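Local coordinates for protein exported gluconolactonase (Xanthomonas campestris pv. campestris, PDB 3DR2) that hydrolyses gluconolactone in glucose secondary metabolism, probably with the help of a calcium ion held at the centre of its six-bladed beta-propeller, at residues His189-Ala194 with Tyr203-Pro208. Numbering follows the deposited sequence.
Sequences HPNGLA and YVSQTP. With CA (calcium ion), chain D.
The calcium site shows how a metal ligand can be held by a second-shell residue just past the end of the neighbouring strand, here N191 and T207. N191 OD1 binds the calcium ion at 2.4 Å, and four waters with E48, N134 and D242 complete the shell. The other branch of the same amide, ND2, donates to T207 OG1 at 2.9 Å; the bond is nearly straight (169°) and the hydroxyl oxygen lies in the amide plane, which fixes the rotation of the group while OD1 faces the metal. CG of N191 lies anti to the backbone N (chi1 -155°), which carries the amide toward the ion.

The two strands are the innermost and second of a four-stranded antiparallel blade of the beta-propeller, and they form a hairpin interrupted by a beta bulge. Between the pairs P190-Q206 and L193-V204 the register slips by one residue, so N191 and G192 both face S205: N191 N reaches S205 O (2.7 Å), whereas G192 N turns to the side-chain oxygen S205 OG (2.9 Å). That hydroxyl also has the carbonyl oxygens of P241, the stronger partner, and D242 within hydrogen-bonding distance, its single hydrogen serving them in turn or shared. Regular pairing resumes with S205 N to G192 O and runs on to A194 and Y203, which exchange two backbone bonds, Y203 N lying 2.8 Å from A194 O. On the face carrying P190, L193 and V204, the valine's methyls divide the apolar contacts, CG1 touching P190 CB at 4.1 Å and CG2 meeting L193 CB, with T147 of the preceding blade packed against all three.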
ATOM      1  N   HIS A 189      14.353 -19.498  -1.177  1.00 16.89           N
ATOM      2  CA  HIS A 189      13.754 -18.211  -1.521  1.00 17.29           C
ATOM      3  C   HIS A 189      14.150 -17.749  -2.922  1.00 17.96           C
ATOM      4  O   HIS A 189      14.697 -16.652  -3.100  1.00 14.17           O
ATOM      5  CB  HIS A 189      14.156 -17.156  -0.490  1.00 17.45           C
ATOM      6  CG  HIS A 189      13.537 -17.367   0.856  1.00 18.81           C
ATOM      7  ND1 HIS A 189      12.377 -16.738   1.251  1.00 20.41           N
ATOM      8  CD2 HIS A 189      13.896 -18.173   1.883  1.00 17.62           C
ATOM      9  CE1 HIS A 189      12.048 -17.146   2.463  1.00 19.12           C
ATOM     10  NE2 HIS A 189      12.953 -18.017   2.870  1.00 22.34           N
ATOM     11  N   PRO A 190      13.884 -18.589  -3.940  1.00 16.47           N
ATOM     12  CA  PRO A 190      14.215 -18.234  -5.321  1.00 15.89           C
ATOM     13  C   PRO A 190      13.462 -16.946  -5.592  1.00 15.83           C
ATOM     14  O   PRO A 190      12.326 -16.793  -5.152  1.00 15.54           O
ATOM     15  CB  PRO A 190      13.687 -19.423  -6.119  1.00 16.30           C
ATOM     16  CG  PRO A 190      12.528 -19.897  -5.290  1.00 17.06           C
ATOM     17  CD  PRO A 190      13.110 -19.841  -3.893  1.00 17.98           C
ATOM     18  N   ASN A 191      14.086 -16.014  -6.301  1.00 14.24           N
ATOM     19  CA  ASN A 191      13.443 -14.731  -6.529  1.00 14.53           C
ATOM     20  C   ASN A 191      13.369 -14.341  -8.001  1.00 14.52           C
ATOM     21  O   ASN A 191      12.375 -14.619  -8.675  1.00 15.47           O
ATOM     22  CB  ASN A 191      14.188 -13.662  -5.728  1.00 10.94           C
ATOM     23  CG  ASN A 191      13.320 -12.474  -5.407  1.00 13.01           C
ATOM     24  OD1 ASN A 191      12.481 -12.089  -6.211  1.00 12.86           O
ATOM     25  ND2 ASN A 191      13.519 -11.877  -4.235  1.00 14.45           N
ATOM     26  N   GLY A 192      14.412 -13.692  -8.503  1.00 12.98           N
ATOM     27  CA  GLY A 192      14.409 -13.306  -9.901  1.00 13.71           C
ATOM     28  C   GLY A 192      14.917 -14.431 -10.778  1.00 14.99           C
ATOM     29  O   GLY A 192      15.494 -15.398 -10.284  1.00 13.62           O
ATOM     30  N   LEU A 193      14.693 -14.318 -12.079  1.00 13.05           N
ATOM     31  CA  LEU A 193      15.174 -15.330 -13.010  1.00 15.40           C
ATOM     32  C   LEU A 193      15.216 -14.748 -14.408  1.00 15.34           C
ATOM     33  O   LEU A 193      14.503 -13.783 -14.705  1.00 14.44           O
ATOM     34  CB  LEU A 193      14.278 -16.575 -12.999  1.00 16.34           C
ATOM     35  CG  LEU A 193      12.921 -16.514 -13.710  1.00 17.73           C
ATOM     36  CD1 LEU A 193      12.348 -17.924 -13.842  1.00 17.48           C
ATOM     37  CD2 LEU A 193      11.970 -15.615 -12.943  1.00 18.29           C
ATOM     38  N   ALA A 194      16.059 -15.335 -15.250  1.00 15.23           N
ATOM     39  CA  ALA A 194      16.225 -14.900 -16.630  1.00 17.06           C
ATOM     40  C   ALA A 194      17.114 -15.882 -17.387  1.00 18.08           C
ATOM     41  O   ALA A 194      18.020 -16.485 -16.811  1.00 17.40           O
ATOM     42  CB  ALA A 194      16.856 -13.507 -16.666  1.00 17.50           C
ATOM     43  N   TYR A 203      19.456 -18.258 -15.108  1.00 18.03           N
ATOM     44  CA  TYR A 203      19.944 -17.588 -13.911  1.00 17.62           C
ATOM     45  C   TYR A 203      18.763 -17.414 -12.965  1.00 16.64           C
ATOM     46  O   TYR A 203      17.673 -17.042 -13.395  1.00 16.83           O
ATOM     47  CB  TYR A 203      20.514 -16.211 -14.254  1.00 15.12           C
ATOM     48  CG  TYR A 203      21.606 -16.216 -15.297  1.00 17.83           C
ATOM     49  CD1 TYR A 203      21.325 -15.927 -16.628  1.00 16.63           C
ATOM     50  CD2 TYR A 203      22.931 -16.486 -14.946  1.00 17.35           C
ATOM     51  CE1 TYR A 203      22.329 -15.901 -17.585  1.00 19.62           C
ATOM     52  CE2 TYR A 203      23.943 -16.463 -15.896  1.00 19.35           C
ATOM     53  CZ  TYR A 203      23.633 -16.165 -17.216  1.00 19.82           C
ATOM     54  OH  TYR A 203      24.631 -16.116 -18.164  1.00 21.00           O
ATOM     55  N   VAL A 204      18.981 -17.690 -11.684  1.00 13.68           N
ATOM     56  CA  VAL A 204      17.933 -17.566 -10.675  1.00 15.20           C
ATOM     57  C   VAL A 204      18.564 -17.029  -9.403  1.00 15.87           C
ATOM     58  O   VAL A 204      19.553 -17.578  -8.928  1.00 16.30           O
ATOM     59  CB  VAL A 204      17.304 -18.937 -10.334  1.00 14.75           C
ATOM     60  CG1 VAL A 204      16.168 -18.759  -9.341  1.00 14.98           C
ATOM     61  CG2 VAL A 204      16.805 -19.622 -11.598  1.00 15.92           C
ATOM     62  N   SER A 205      18.012 -15.961  -8.842  1.00 14.83           N
ATOM     63  CA  SER A 205      18.595 -15.445  -7.612  1.00 16.76           C
ATOM     64  C   SER A 205      17.907 -16.088  -6.413  1.00 16.48           C
ATOM     65  O   SER A 205      16.767 -16.545  -6.505  1.00 16.20           O
ATOM     66  CB  SER A 205      18.472 -13.916  -7.532  1.00 15.95           C
ATOM     67  OG  SER A 205      17.126 -13.496  -7.397  1.00 16.23           O
ATOM     68  N   GLN A 206      18.625 -16.144  -5.297  1.00 15.57           N
ATOM     69  CA  GLN A 206      18.102 -16.709  -4.062  1.00 17.92           C
ATOM     70  C   GLN A 206      18.313 -15.607  -3.035  1.00 17.25           C
ATOM     71  O   GLN A 206      19.440 -15.160  -2.829  1.00 17.27           O
ATOM     72  CB  GLN A 206      18.891 -17.967  -3.664  1.00 17.18           C
ATOM     73  CG  GLN A 206      18.852 -19.093  -4.686  1.00 18.59           C
ATOM     74  CD  GLN A 206      19.542 -20.356  -4.188  1.00 19.19           C
ATOM     75  OE1 GLN A 206      19.131 -20.947  -3.188  1.00 20.49           O
ATOM     76  NE2 GLN A 206      20.600 -20.768  -4.878  1.00 23.29           N
ATOM     77  N   THR A 207      17.238 -15.161  -2.397  1.00 18.21           N
ATOM     78  CA  THR A 207      17.347 -14.071  -1.436  1.00 19.20           C
ATOM     79  C   THR A 207      16.720 -14.350  -0.079  1.00 17.67           C
ATOM     80  O   THR A 207      15.753 -13.700   0.315  1.00 18.21           O
ATOM     81  CB  THR A 207      16.714 -12.788  -2.013  1.00 16.56           C
ATOM     82  OG1 THR A 207      15.303 -12.977  -2.160  1.00 16.74           O
ATOM     83  CG2 THR A 207      17.313 -12.473  -3.371  1.00 18.17           C
ATOM     84  N   PRO A 208      17.273 -15.319   0.659  1.00 21.36           N
ATOM     85  CA  PRO A 208      16.748 -15.663   1.980  1.00 21.86           C
ATOM     86  C   PRO A 208      17.039 -14.591   3.026  1.00 25.11           C
ATOM     87  O   PRO A 208      17.763 -13.628   2.763  1.00 23.23           O
ATOM     88  CB  PRO A 208      17.460 -16.975   2.295  1.00 23.23           C
ATOM     89  CG  PRO A 208      18.801 -16.770   1.662  1.00 21.45           C
ATOM     90  CD  PRO A 208      18.425 -16.169   0.314  1.00 22.21           C
TER
HETATM   91 CA    CA D 707      11.139 -10.286  -6.982  1.00  1.00          CA
HETATM   92  O   HOH W   1      12.383 -10.879  -8.942  1.00 14.52           O
HETATM   93  O   HOH W   2       9.917  -9.660  -4.841  1.00 16.93           O
HETATM   94  O   HOH W   3       9.325 -10.128  -8.557  1.00 13.53           O
HETATM   95  O   HOH W   4      11.809  -8.286  -8.230  1.00 24.65           O